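Local coordinates for fiber protein (Human adenovirus 21, PDB 3L88) that forms the receptor-binding knob at the end of the trimeric adenovirus fiber, through which the virus attaches to CD46 on host cells, at residues L45-V50 and F192-R197; Y130-C135 and N149-L154; N21-E26 and N88-L93; T69-L74 and A166-W171. All blocks are in the same frame, centred on the assembly; numbering follows the deposited sequence.

Contact 1: residues L45-V50 and F192-R197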
loop_
_atom_site.group_PDB
_atom_site.type_symbol
_atom_site.label_atom_id
_atom_site.label_comp_id
_atom_site.label_asym_id
_atom_site.label_seq_id
_atom_site.Cartn_x
_atom_site.Cartn_y
_atom_site.Cartn_z
ATOM N N LEU C 45 -5.100 13.698 2.107
ATOM C CA LEU C 45 -5.562 12.343 2.333
ATOM C C LEU C 45 -5.571 11.965 3.780
ATOM O O LEU C 45 -4.958 12.599 4.599
ATOM C CB LEU C 45 -4.683 11.336 1.622
ATOM C CG LEU C 45 -4.310 11.637 0.201
ATOM C CD1 LEU C 45 -3.000 10.976 -0.095
ATOM C CD2 LEU C 45 -5.389 11.131 -0.697
ATOM N N VAL C 46 -6.253 10.872 4.064
ATOM C CA VAL C 46 -6.045 10.123 5.282
ATOM C C VAL C 46 -5.221 8.881 4.974
ATOM O O VAL C 46 -5.475 8.192 3.998
ATOM C CB VAL C 46 -7.407 9.752 5.948
ATOM C CG1 VAL C 46 -7.304 8.514 6.791
ATOM C CG2 VAL C 46 -7.909 10.893 6.777
ATOM N N ASN C 47 -4.207 8.625 5.790
ATOM C CA ASN C 47 -3.496 7.343 5.739
ATOM C C ASN C 47 -4.068 6.343 6.736
ATOM O O ASN C 47 -4.248 6.664 7.916
ATOM C CB ASN C 47 -2.002 7.531 6.004
ATOM C CG ASN C 47 -1.244 7.958 4.772
ATOM O OD1 ASN C 47 -1.822 8.118 3.696
ATOM N ND2 ASN C 47 0.057 8.156 4.922
ATOM N N GLY C 48 -4.339 5.133 6.256
ATOM C CA GLY C 48 -5.126 4.172 7.014
ATOM C C GLY C 48 -4.409 2.866 7.287
ATOM O O GLY C 48 -3.602 2.396 6.483
ATOM N N TYR C 49 -4.753 2.256 8.413
ATOM C CA TYR C 49 -4.155 1.003 8.843
ATOM C C TYR C 49 -5.243 0.220 9.568
ATOM O O TYR C 49 -5.848 0.720 10.518
ATOM C CB TYR C 49 -2.982 1.297 9.788
ATOM C CG TYR C 49 -2.352 0.085 10.447
ATOM C CD1 TYR C 49 -3.020 -0.618 11.445
ATOM C CD2 TYR C 49 -1.047 -0.291 10.143
ATOM C CE1 TYR C 49 -2.432 -1.700 12.075
ATOM C CE2 TYR C 49 -0.446 -1.373 10.769
ATOM C CZ TYR C 49 -1.144 -2.074 11.731
ATOM O OH TYR C 49 -0.553 -3.151 12.350
ATOM N N VAL C 50 -5.516 -0.990 9.094
ATOM C CA VAL C 50 -6.593 -1.792 9.658
ATOM C C VAL C 50 -6.215 -3.266 9.777
ATOM O O VAL C 50 -5.708 -3.867 8.831
ATOM C CB VAL C 50 -7.904 -1.638 8.841
ATOM C CG1 VAL C 50 -7.767 -2.278 7.468
ATOM C CG2 VAL C 50 -9.081 -2.229 9.598
ATOM N N PHE C 192 -3.142 -1.529 4.322
ATOM C CA PHE C 192 -2.852 -0.102 4.230
ATOM C C PHE C 192 -3.672 0.555 3.123
ATOM O O PHE C 192 -3.819 0.005 2.034
ATOM C CB PHE C 192 -1.360 0.137 3.976
ATOM C CG PHE C 192 -0.457 -0.795 4.730
ATOM C CD1 PHE C 192 0.407 -1.635 4.052
ATOM C CD2 PHE C 192 -0.472 -0.831 6.117
ATOM C CE1 PHE C 192 1.245 -2.497 4.735
ATOM C CE2 PHE C 192 0.362 -1.694 6.814
ATOM C CZ PHE C 192 1.227 -2.525 6.120
ATOM N N PHE C 193 -4.194 1.740 3.405
ATOM C CA PHE C 193 -5.033 2.437 2.444
ATOM C C PHE C 193 -4.993 3.945 2.637
ATOM O O PHE C 193 -4.604 4.446 3.697
ATOM C CB PHE C 193 -6.472 1.930 2.529
ATOM C CG PHE C 193 -7.103 2.135 3.874
ATOM C CD1 PHE C 193 -6.903 1.215 4.895
ATOM C CD2 PHE C 193 -7.888 3.250 4.121
ATOM C CE1 PHE C 193 -7.467 1.406 6.133
ATOM C CE2 PHE C 193 -8.457 3.447 5.356
ATOM C CZ PHE C 193 -8.248 2.527 6.366
ATOM N N SER C 194 -5.368 4.663 1.587
ATOM C CA SER C 194 -5.557 6.104 1.663
ATOM C C SER C 194 -6.911 6.439 1.065
ATOM O O SER C 194 -7.451 5.670 0.268
ATOM C CB SER C 194 -4.460 6.838 0.885
ATOM O OG SER C 194 -3.188 6.651 1.479
ATOM N N TYR C 195 -7.462 7.579 1.464
ATOM C CA TYR C 195 -8.598 8.154 0.767
ATOM C C TYR C 195 -8.619 9.658 0.927
ATOM O O TYR C 195 -7.977 10.206 1.825
ATOM C CB TYR C 195 -9.913 7.539 1.247
ATOM C CG TYR C 195 -10.197 7.704 2.728
ATOM C CD1 TYR C 195 -10.521 8.945 3.262
ATOM C CD2 TYR C 195 -10.209 6.603 3.581
ATOM C CE1 TYR C 195 -10.801 9.093 4.607
ATOM C CE2 TYR C 195 -10.498 6.739 4.924
ATOM C CZ TYR C 195 -10.801 7.982 5.429
ATOM O OH TYR C 195 -11.083 8.118 6.762
ATOM N N ILE C 196 -9.330 10.325 0.028
ATOM C CA ILE C 196 -9.439 11.774 0.065
ATOM C C ILE C 196 -10.347 12.190 1.215
ATOM O O ILE C 196 -11.477 11.718 1.317
ATOM C CB ILE C 196 -9.985 12.318 -1.260
ATOM C CG1 ILE C 196 -9.048 11.927 -2.406
ATOM C CG2 ILE C 196 -10.151 13.821 -1.180
ATOM C CD1 ILE C 196 -9.702 11.916 -3.772
ATOM N N ARG C 197 -9.834 13.034 2.102
ATOM C CA ARG C 197 -10.538 13.350 3.338
ATOM C C ARG C 197 -11.392 14.611 3.241
ATOM O O ARG C 197 -11.225 15.421 2.328
ATOM C CB ARG C 197 -9.566 13.456 4.512
ATOM C CG ARG C 197 -8.543 14.565 4.376
ATOM C CD ARG C 197 -7.625 14.604 5.585
ATOM N NE ARG C 197 -6.794 15.800 5.591
ATOM C CZ ARG C 197 -7.141 16.947 6.164
ATOM N NH1 ARG C 197 -8.305 17.058 6.786
ATOM N NH2 ARG C 197 -6.323 17.991 6.112
#

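Contact 2: residues Y130-C135 and N149-L154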
loop_
_atom_site.group_PDB
_atom_site.type_symbol
_atom_site.label_atom_id
_atom_site.label_comp_id
_atom_site.label_asym_id
_atom_site.label_seq_id
_atom_site.Cartn_x
_atom_site.Cartn_y
_atom_site.Cartn_z
ATOM N N TYR C 130 -15.266 2.430 -3.778
ATOM C CA TYR C 130 -14.624 1.227 -3.267
ATOM C C TYR C 130 -13.096 1.297 -3.319
ATOM O O TYR C 130 -12.518 1.742 -4.309
ATOM C CB TYR C 130 -15.104 0.002 -4.046
ATOM C CG TYR C 130 -16.459 -0.508 -3.628
ATOM C CD1 TYR C 130 -16.587 -1.456 -2.618
ATOM C CD2 TYR C 130 -17.610 -0.075 -4.266
ATOM C CE1 TYR C 130 -17.832 -1.943 -2.239
ATOM C CE2 TYR C 130 -18.859 -0.558 -3.900
ATOM C CZ TYR C 130 -18.962 -1.491 -2.885
ATOM O OH TYR C 130 -20.195 -1.972 -2.517
ATOM N N ILE C 131 -12.455 0.835 -2.250
ATOM C CA ILE C 131 -11.051 0.449 -2.305
ATOM C C ILE C 131 -10.939 -1.068 -2.214
ATOM O O ILE C 131 -11.646 -1.705 -1.435
ATOM C CB ILE C 131 -10.236 1.083 -1.164
ATOM C CG1 ILE C 131 -10.166 2.603 -1.331
ATOM C CG2 ILE C 131 -8.841 0.482 -1.105
ATOM C CD1 ILE C 131 -9.753 3.331 -0.065
ATOM N N HIS C 132 -10.068 -1.644 -3.034
ATOM C CA HIS C 132 -9.907 -3.090 -3.076
ATOM C C HIS C 132 -8.449 -3.495 -2.913
ATOM O O HIS C 132 -7.546 -2.802 -3.372
ATOM C CB HIS C 132 -10.450 -3.646 -4.387
ATOM C CG HIS C 132 -11.921 -3.451 -4.561
ATOM N ND1 HIS C 132 -12.452 -2.640 -5.539
ATOM C CD2 HIS C 132 -12.975 -3.978 -3.895
ATOM C CE1 HIS C 132 -13.770 -2.674 -5.469
ATOM N NE2 HIS C 132 -14.114 -3.479 -4.480
ATOM N N GLY C 133 -8.222 -4.632 -2.269
ATOM C CA GLY C 133 -6.865 -5.113 -2.052
ATOM C C GLY C 133 -6.834 -6.478 -1.402
ATOM O O GLY C 133 -7.854 -7.166 -1.329
ATOM N N ILE C 134 -5.659 -6.872 -0.921
ATOM C CA ILE C 134 -5.479 -8.195 -0.355
ATOM C C ILE C 134 -4.668 -8.125 0.930
ATOM O O ILE C 134 -3.655 -7.433 0.995
ATOM C CB ILE C 134 -4.783 -9.138 -1.352
ATOM C CG1 ILE C 134 -5.616 -9.272 -2.630
ATOM C CG2 ILE C 134 -4.555 -10.497 -0.722
ATOM C CD1 ILE C 134 -5.047 -10.264 -3.637
ATOM N N CYS C 135 -5.138 -8.816 1.963
ATOM C CA CYS C 135 -4.294 -9.143 3.105
ATOM C C CYS C 135 -4.292 -10.650 3.330
ATOM O O CYS C 135 -4.796 -11.403 2.501
ATOM C CB CYS C 135 -4.755 -8.402 4.362
ATOM S SG CYS C 135 -6.511 -8.554 4.718
ATOM N N ASN C 149 -9.450 -11.286 0.315
ATOM C CA ASN C 149 -9.893 -10.104 -0.401
ATOM C C ASN C 149 -10.465 -9.092 0.575
ATOM O O ASN C 149 -11.396 -9.401 1.323
ATOM C CB ASN C 149 -10.936 -10.482 -1.450
ATOM C CG ASN C 149 -10.450 -11.585 -2.376
ATOM O OD1 ASN C 149 -9.444 -11.434 -3.069
ATOM N ND2 ASN C 149 -11.155 -12.709 -2.378
ATOM N N ILE C 150 -9.877 -7.899 0.603
ATOM C CA ILE C 150 -10.386 -6.825 1.443
ATOM C C ILE C 150 -10.917 -5.702 0.572
ATOM O O ILE C 150 -10.254 -5.267 -0.370
ATOM C CB ILE C 150 -9.299 -6.269 2.390
ATOM C CG1 ILE C 150 -9.761 -4.950 3.021
ATOM C CG2 ILE C 150 -8.002 -6.045 1.631
ATOM C CD1 ILE C 150 -10.502 -5.110 4.316
ATOM N N SER C 151 -12.131 -5.253 0.871
ATOM C CA SER C 151 -12.695 -4.099 0.194
ATOM C C SER C 151 -13.243 -3.096 1.196
ATOM O O SER C 151 -13.892 -3.458 2.174
ATOM C CB SER C 151 -13.777 -4.519 -0.797
ATOM O OG SER C 151 -14.964 -4.871 -0.123
ATOM N N ILE C 152 -12.925 -1.831 0.969
ATOM C CA ILE C 152 -13.410 -0.750 1.810
ATOM C C ILE C 152 -14.377 0.127 1.015
ATOM O O ILE C 152 -14.011 0.691 -0.014
ATOM C CB ILE C 152 -12.241 0.112 2.297
ATOM C CG1 ILE C 152 -11.250 -0.752 3.081
ATOM C CG2 ILE C 152 -12.750 1.280 3.125
ATOM C CD1 ILE C 152 -10.033 0.001 3.584
ATOM N N MET C 153 -15.621 0.207 1.471
ATOM C CA MET C 153 -16.593 1.097 0.840
ATOM C C MET C 153 -16.723 2.395 1.626
ATOM O O MET C 153 -16.979 2.380 2.831
ATOM C CB MET C 153 -17.960 0.424 0.705
ATOM C CG MET C 153 -18.851 1.067 -0.351
ATOM S SD MET C 153 -20.617 0.856 -0.041
ATOM C CE MET C 153 -20.713 -0.916 0.218
ATOM N N LEU C 154 -16.525 3.517 0.940
ATOM C CA LEU C 154 -16.628 4.823 1.580
ATOM C C LEU C 154 -17.979 5.481 1.316
ATOM O O LEU C 154 -18.425 5.587 0.167
ATOM C CB LEU C 154 -15.486 5.735 1.127
ATOM C CG LEU C 154 -14.073 5.244 1.446
ATOM C CD1 LEU C 154 -13.048 6.158 0.804
ATOM C CD2 LEU C 154 -13.849 5.144 2.947
HETATM O O HOH W 1 -9.581 -8.471 -3.722
#

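Contact 3: residues N21-E26 and N88-L93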
loop_
_atom_site.group_PDB
_atom_site.type_symbol
_atom_site.label_atom_id
_atom_site.label_comp_id
_atom_site.label_asym_id
_atom_site.label_seq_id
_atom_site.Cartn_x
_atom_site.Cartn_y
_atom_site.Cartn_z
ATOM N N ASN C 21 -14.081 -4.843 20.827
ATOM C CA ASN C 21 -14.618 -3.513 20.576
ATOM C C ASN C 21 -15.585 -3.448 19.394
ATOM O O ASN C 21 -16.139 -2.388 19.103
ATOM C CB ASN C 21 -13.482 -2.500 20.397
ATOM C CG ASN C 21 -12.712 -2.700 19.100
ATOM O OD1 ASN C 21 -12.978 -3.633 18.338
ATOM N ND2 ASN C 21 -11.757 -1.808 18.838
ATOM N N CYS C 22 -15.796 -4.584 18.733
ATOM C CA CYS C 22 -16.693 -4.648 17.580
ATOM C C CYS C 22 -17.481 -5.957 17.534
ATOM O O CYS C 22 -17.226 -6.873 18.317
ATOM C CB CYS C 22 -15.910 -4.472 16.279
ATOM S SG CYS C 22 -14.919 -5.912 15.836
ATOM N N GLN C 23 -18.421 -6.045 16.595
ATOM C CA GLN C 23 -19.309 -7.202 16.499
ATOM C C GLN C 23 -19.370 -7.787 15.091
ATOM O O GLN C 23 -20.014 -7.238 14.199
ATOM C CB GLN C 23 -20.708 -6.856 17.000
ATOM C CG GLN C 23 -20.744 -6.456 18.462
ATOM C CD GLN C 23 -22.150 -6.412 19.020
ATOM O OE1 GLN C 23 -23.090 -6.023 18.331
ATOM N NE2 GLN C 23 -22.301 -6.808 20.279
ATOM N N ILE C 24 -18.700 -8.919 14.909
ATOM C CA ILE C 24 -18.644 -9.593 13.621
ATOM C C ILE C 24 -19.954 -10.316 13.310
ATOM O O ILE C 24 -20.510 -10.167 12.224
ATOM C CB ILE C 24 -17.473 -10.595 13.581
ATOM C CG1 ILE C 24 -16.141 -9.841 13.617
ATOM C CG2 ILE C 24 -17.585 -11.515 12.366
ATOM C CD1 ILE C 24 -14.961 -10.693 14.036
ATOM N N VAL C 25 -20.448 -11.091 14.271
ATOM C CA VAL C 25 -21.728 -11.775 14.121
ATOM C C VAL C 25 -22.864 -10.856 14.540
ATOM O O VAL C 25 -23.024 -10.556 15.720
ATOM C CB VAL C 25 -21.780 -13.066 14.958
ATOM C CG1 VAL C 25 -23.184 -13.668 14.933
ATOM C CG2 VAL C 25 -20.749 -14.064 14.447
ATOM N N GLU C 26 -23.655 -10.422 13.564
ATOM C CA GLU C 26 -24.667 -9.391 13.779
ATOM C C GLU C 26 -25.380 -9.494 15.130
ATOM O O GLU C 26 -25.415 -8.532 15.888
ATOM C CB GLU C 26 -25.693 -9.409 12.644
ATOM C CG GLU C 26 -26.225 -8.039 12.272
ATOM C CD GLU C 26 -25.179 -7.186 11.586
ATOM O OE1 GLU C 26 -24.415 -7.737 10.762
ATOM O OE2 GLU C 26 -25.115 -5.969 11.873
ATOM N N ASN C 88 -21.068 -1.650 13.622
ATOM C CA ASN C 88 -20.465 -2.870 14.145
ATOM C C ASN C 88 -19.376 -2.582 15.169
ATOM O O ASN C 88 -19.153 -3.370 16.084
ATOM C CB ASN C 88 -19.893 -3.715 13.009
ATOM C CG ASN C 88 -20.972 -4.330 12.144
ATOM O OD1 ASN C 88 -21.290 -3.821 11.071
ATOM N ND2 ASN C 88 -21.539 -5.435 12.604
ATOM N N LEU C 89 -18.687 -1.460 15.000
ATOM C CA LEU C 89 -17.763 -0.965 16.015
ATOM C C LEU C 89 -18.550 -0.332 17.164
ATOM O O LEU C 89 -19.378 0.547 16.943
ATOM C CB LEU C 89 -16.793 0.049 15.401
ATOM C CG LEU C 89 -15.735 0.665 16.321
ATOM C CD1 LEU C 89 -14.782 -0.398 16.864
ATOM C CD2 LEU C 89 -14.966 1.746 15.570
ATOM N N LYS C 90 -18.302 -0.797 18.386
ATOM C CA LYS C 90 -19.148 -0.445 19.517
ATOM C C LYS C 90 -18.454 0.506 20.480
ATOM O O LYS C 90 -19.061 0.969 21.445
ATOM C CB LYS C 90 -19.598 -1.702 20.269
ATOM C CG LYS C 90 -20.541 -2.587 19.478
ATOM C CD LYS C 90 -21.798 -1.834 19.092
ATOM C CE LYS C 90 -22.704 -2.678 18.215
ATOM N NZ LYS C 90 -23.854 -1.878 17.710
ATOM N N ILE C 91 -17.176 0.767 20.229
ATOM C CA ILE C 91 -16.405 1.698 21.048
ATOM C C ILE C 91 -15.903 2.855 20.190
ATOM O O ILE C 91 -15.280 2.635 19.150
ATOM C CB ILE C 91 -15.217 0.991 21.742
ATOM C CG1 ILE C 91 -15.729 -0.094 22.696
ATOM C CG2 ILE C 91 -14.344 2.000 22.488
ATOM C CD1 ILE C 91 -14.651 -0.762 23.513
ATOM N N PRO C 92 -16.198 4.095 20.616
ATOM C CA PRO C 92 -15.875 5.295 19.844
ATOM C C PRO C 92 -14.373 5.427 19.613
ATOM O O PRO C 92 -13.582 5.057 20.475
ATOM C CB PRO C 92 -16.364 6.439 20.746
ATOM C CG PRO C 92 -17.352 5.818 21.670
ATOM C CD PRO C 92 -16.859 4.421 21.892
ATOM N N LEU C 93 -13.992 5.935 18.448
ATOM C CA LEU C 93 -12.599 6.268 18.174
ATOM C C LEU C 93 -12.155 7.446 19.035
ATOM O O LEU C 93 -12.982 8.164 19.597
ATOM C CB LEU C 93 -12.410 6.603 16.692
ATOM C CG LEU C 93 -12.876 5.540 15.695
ATOM C CD1 LEU C 93 -12.723 6.032 14.267
ATOM C CD2 LEU C 93 -12.108 4.251 15.899
#

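Contact 4: residues T69-L74 and A166-W171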
loop_
_atom_site.group_PDB
_atom_site.type_symbol
_atom_site.label_atom_id
_atom_site.label_comp_id
_atom_site.label_asym_id
_atom_site.label_seq_id
_atom_site.Cartn_x
_atom_site.Cartn_y
_atom_site.Cartn_z
ATOM N N THR C 69 -17.063 -14.592 5.182
ATOM C CA THR C 69 -17.172 -13.165 4.937
ATOM C C THR C 69 -17.374 -12.405 6.239
ATOM O O THR C 69 -18.219 -12.763 7.055
ATOM C CB THR C 69 -18.320 -12.847 3.960
ATOM O OG1 THR C 69 -18.350 -11.441 3.689
ATOM C CG2 THR C 69 -19.656 -13.271 4.546
ATOM N N ILE C 70 -16.570 -11.371 6.445
ATOM C CA ILE C 70 -16.688 -10.548 7.635
ATOM C C ILE C 70 -16.891 -9.104 7.228
ATOM O O ILE C 70 -16.129 -8.573 6.423
ATOM C CB ILE C 70 -15.432 -10.647 8.512
ATOM C CG1 ILE C 70 -15.328 -12.044 9.135
ATOM C CG2 ILE C 70 -15.443 -9.563 9.583
ATOM C CD1 ILE C 70 -13.961 -12.358 9.704
ATOM N N GLN C 71 -17.919 -8.471 7.787
ATOM C CA GLN C 71 -18.274 -7.109 7.406
ATOM C C GLN C 71 -18.439 -6.223 8.632
ATOM O O GLN C 71 -19.253 -6.511 9.508
ATOM C CB GLN C 71 -19.565 -7.105 6.586
ATOM C CG GLN C 71 -19.776 -5.845 5.758
ATOM C CD GLN C 71 -21.144 -5.802 5.085
ATOM O OE1 GLN C 71 -22.160 -5.550 5.733
ATOM N NE2 GLN C 71 -21.168 -6.031 3.774
ATOM N N LEU C 72 -17.670 -5.141 8.684
ATOM C CA LEU C 72 -17.829 -4.139 9.731
ATOM C C LEU C 72 -18.235 -2.799 9.126
ATOM O O LEU C 72 -17.498 -2.225 8.325
ATOM C CB LEU C 72 -16.531 -3.990 10.529
ATOM C CG LEU C 72 -15.948 -5.267 11.141
ATOM C CD1 LEU C 72 -14.636 -4.984 11.873
ATOM C CD2 LEU C 72 -16.959 -5.920 12.072
ATOM N N ARG C 73 -19.420 -2.319 9.493
ATOM C CA ARG C 73 -19.911 -1.021 9.028
ATOM C C ARG C 73 -19.765 0.040 10.113
ATOM O O ARG C 73 -20.283 -0.114 11.221
ATOM C CB ARG C 73 -21.379 -1.118 8.610
ATOM C CG ARG C 73 -21.624 -1.949 7.362
ATOM C CD ARG C 73 -23.107 -2.069 7.065
ATOM N NE ARG C 73 -23.847 -2.555 8.225
ATOM C CZ ARG C 73 -23.954 -3.838 8.563
ATOM N NH1 ARG C 73 -23.370 -4.772 7.820
ATOM N NH2 ARG C 73 -24.643 -4.189 9.641
ATOM N N LEU C 74 -19.042 1.109 9.802
ATOM C CA LEU C 74 -18.920 2.226 10.724
ATOM C C LEU C 74 -19.699 3.420 10.190
ATOM O O LEU C 74 -19.546 3.799 9.033
ATOM C CB LEU C 74 -17.455 2.611 10.936
ATOM C CG LEU C 74 -16.379 1.534 11.111
ATOM C CD1 LEU C 74 -15.228 2.084 11.948
ATOM C CD2 LEU C 74 -16.923 0.265 11.736
ATOM N N ALA C 166 -19.601 7.329 6.287
ATOM C CA ALA C 166 -19.570 5.888 6.525
ATOM C C ALA C 166 -18.298 5.244 5.990
ATOM O O ALA C 166 -17.810 5.611 4.920
ATOM C CB ALA C 166 -20.793 5.222 5.918
ATOM N N ILE C 167 -17.775 4.281 6.744
ATOM C CA ILE C 167 -16.679 3.431 6.282
ATOM C C ILE C 167 -17.030 1.964 6.517
ATOM O O ILE C 167 -17.346 1.557 7.637
ATOM C CB ILE C 167 -15.360 3.759 7.021
ATOM C CG1 ILE C 167 -15.094 5.270 6.993
ATOM C CG2 ILE C 167 -14.206 2.967 6.430
ATOM C CD1 ILE C 167 -13.786 5.686 7.614
ATOM N N GLN C 168 -16.986 1.170 5.456
ATOM C CA GLN C 168 -17.296 -0.247 5.563
ATOM C C GLN C 168 -16.114 -1.126 5.162
ATOM O O GLN C 168 -15.604 -1.021 4.048
ATOM C CB GLN C 168 -18.515 -0.591 4.713
ATOM C CG GLN C 168 -18.892 -2.064 4.747
ATOM C CD GLN C 168 -19.981 -2.406 3.756
ATOM O OE1 GLN C 168 -19.704 -2.885 2.657
ATOM N NE2 GLN C 168 -21.229 -2.142 4.131
ATOM N N PHE C 169 -15.688 -1.990 6.081
ATOM C CA PHE C 169 -14.650 -2.982 5.808
ATOM C C PHE C 169 -15.258 -4.362 5.574
ATOM O O PHE C 169 -16.117 -4.811 6.335
ATOM C CB PHE C 169 -13.673 -3.068 6.982
ATOM C CG PHE C 169 -13.029 -1.763 7.336
ATOM C CD1 PHE C 169 -11.915 -1.318 6.649
ATOM C CD2 PHE C 169 -13.519 -0.995 8.376
ATOM C CE1 PHE C 169 -11.311 -0.117 6.980
ATOM C CE2 PHE C 169 -12.930 0.205 8.712
ATOM C CZ PHE C 169 -11.815 0.642 8.019
ATOM N N GLU C 170 -14.784 -5.050 4.543
ATOM C CA GLU C 170 -15.242 -6.403 4.276
ATOM C C GLU C 170 -14.087 -7.311 3.882
ATOM O O GLU C 170 -13.397 -7.049 2.900
ATOM C CB GLU C 170 -16.307 -6.400 3.180
ATOM C CG GLU C 170 -16.902 -7.773 2.891
ATOM C CD GLU C 170 -18.081 -7.708 1.939
ATOM O OE1 GLU C 170 -18.984 -6.869 2.152
ATOM O OE2 GLU C 170 -18.108 -8.502 0.978
ATOM N N TRP C 171 -13.886 -8.374 4.657
ATOM C CA TRP C 171 -12.913 -9.410 4.330
ATOM C C TRP C 171 -13.622 -10.635 3.758
ATOM O O TRP C 171 -14.626 -11.098 4.304
ATOM C CB TRP C 171 -12.122 -9.822 5.576
ATOM C CG TRP C 171 -11.209 -8.764 6.112
ATOM C CD1 TRP C 171 -9.874 -8.620 5.850
ATOM C CD2 TRP C 171 -11.550 -7.721 7.037
ATOM N NE1 TRP C 171 -9.368 -7.550 6.549
ATOM C CE2 TRP C 171 -10.376 -6.982 7.285
ATOM C CE3 TRP C 171 -12.735 -7.339 7.677
ATOM C CZ2 TRP C 171 -10.353 -5.880 8.141
ATOM C CZ3 TRP C 171 -12.710 -6.249 8.533
ATOM C CH2 TRP C 171 -11.527 -5.534 8.758
#

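Contact 1: residues L45-V50 and F192-R197
Phe-193 lays its ring across Gly-48 on the neighbouring antiparallel strand. From CB, CG sits between the backbone N and the carbonyl carbon (chi1 60°), which swings the ring across to the partner. There CD1 meets Gly-48 C at 3.8 Å, CE1 lies 3.6 Å from Tyr-49 N, and CD2, CE2 and CZ all face Gly-48 CA, CE2 at 3.8 Å and CZ at 3.6 Å. Gly-48 CA stands over one ring face, 14° off the normal, where the glycine has no side chain to intervene. Between the backbones, Gly-48 N donates to Phe-193 O at 2.7 Å. Both strands belong to the sheet of the knob's beta-sandwich that faces the other subunits, with 191-196 its outermost strand within the chain. Tyr-195 repeats the theme: Val-46 CB lies over its face, 3.7 Å from CE1, while its OH bonds Phe-111 O. On the other face, Tyr-49 CD2 meets the edge of Phe-192 at CE2, 3.9 Å away, and Tyr-49 OH is hydrogen-bonded to Tyr-118 OH of the third subunit.

Contact 2: residues Y130-C135 and N149-L154
Met-153 drapes over one face of the Tyr-130 ring, a Met-aromatic contact in which the methylene does more of the covering than the sulfur. Its CG is 3.7 Å from the centroid of the Tyr-130 ring and 17° off the normal, whereas SD sits obliquely. A bend at chi3 (-51°) carries CE past the rim toward Tyr-130 OH, an approach modelled so closely that its detail is doubtful. The two side chains point the same way from a non-hydrogen-bonded pair of the antiparallel hairpin. Two residues along, on that same face, Ser-151 CB comes obliquely against the imidazole of His-132, 3.2 Å from CD2. Gly-133 O is gripped twice: Ile-150 N reaches it at 2.9 Å from well above the carbonyl plane, and a water donates to it while also donating to Asn-149 OD1 at 3.0 Å, tying the strands together at this end. On the reverse face, Ile-131 CB meets Ile-152 CB at 4.1 Å, and Ile-150 CG2 crowds Gly-133 O at 3.2 Å. Strand 130-138 forms the sheet's outermost strand within the chain, and Tyr-136, Arg-143 and Phe-192 of the second subunit pack on its residues; strand 145-154 continues the sheet to strand 165-174, while Ile-152 and Leu-154 face strand 191-196.

Contact 3: residues N21-E26 and N88-L93
Asn-21, Asn-88 and Gln-23 carry most of the buried surface where two irregular segments meet. Asn-88 grips Gln-23 twice: its backbone O accepts from Gln-23 N at 2.8 Å, and its side-chain ND2 donates to Gln-23 O, also at 2.8 Å, nearly along the C=O axis although that oxygen lies 27° out of the amide plane. Asn-88 OD1 turns to Arg-73 N, so this one amide joins both loops to strand 67-76. The backbones run roughly antiparallel and form a single bridge, Cys-22 with Leu-89, pinning the loop after strand 11-13 to the one before strand 94-95 at the margin of the knob's beta-sandwich. Asn-21 contributes its backbone O, which accepts from Lys-90 N at 2.8 Å in a nearly straight bond (169°). Its CB rests against Ile-91 CD1 at 3.8 Å, while Leu-89 CD1 sits over the amide face, 3.8 Å from Asn-21 CG, and OD1 takes Leu-35 N. Gln-23 crosses the Lys-90 chain, its OE1 3.4 Å from Lys-90 CE; Lys-90 NZ bonds Ser-87 O and Thr-84 O.

Contact 4: residues T69-L74 and A166-W171
Backbone bonds join Ile-70 with Trp-171, Leu-72 with Phe-169 and Leu-74 with Ile-167, two to each pair, in a regular antiparallel register. The polar contacts are made by the side chains of the alternate residues. Gln-71, with CG anti to the backbone N (chi1 -161°) and its chain extended, reaches over to Glu-170: NE2 donates to OE1 at 2.8 Å, nearly straight and in the plane of its own amide, meeting the carboxylate on its anti side and 30° out of its plane. The amide of Gln-168 stacks on that of Gln-71, their planes 13° apart. Gln-168 NE2 also lies 3.3 Å from Arg-73 CG, against the aliphatic part of the arginine; the arginine's NH2 forms a salt bridge with Glu-26. Apolar contacts occupy the opposite face. Ile-70 CG2 touches Trp-171 CE3 at 4.0 Å, Leu-72 CD1 meets the edge of the same indole at CZ3 (4.1 Å), and Leu-74 CD1 approaches the edge of Phe-169 at CE2 (4.4 Å). Two-faced strands of this kind suit a beta-sandwich: the leucines and aromatic rings pack on strands 33-42 and 45-54 of the other sheet, while the amides and charges lie on the outer, partly exposed side and link neighbouring strands through polar groups.

How the contacts relate
Contacts 2 and 4 share one antiparallel sheet, their centres 9 Å apart, with strands 145-154 and 165-174 adjacent in its middle. Contact 1 lies in the facing sheet and packs on both: Phe-193 meets Ile-152 and Phe-169, and Val-50 meets Trp-171, filling the sandwich. Along the chain, contact 2 is nested inside contact 4, and both inside the loop closed by contact 1; contact 3 alternates with contacts 1 and 4 and closes before contact 2 opens. Its loops lie about 20 Å from contact 1, centre to centre, but touch contact 4: Asn-88 OD1 probably hydrogen-bonds Arg-73 N, and Glu-26 forms a salt bridge with its guanidinium. Contact 1 borders both other subunits, contact 2 the second, contacts 3 and 4 neither.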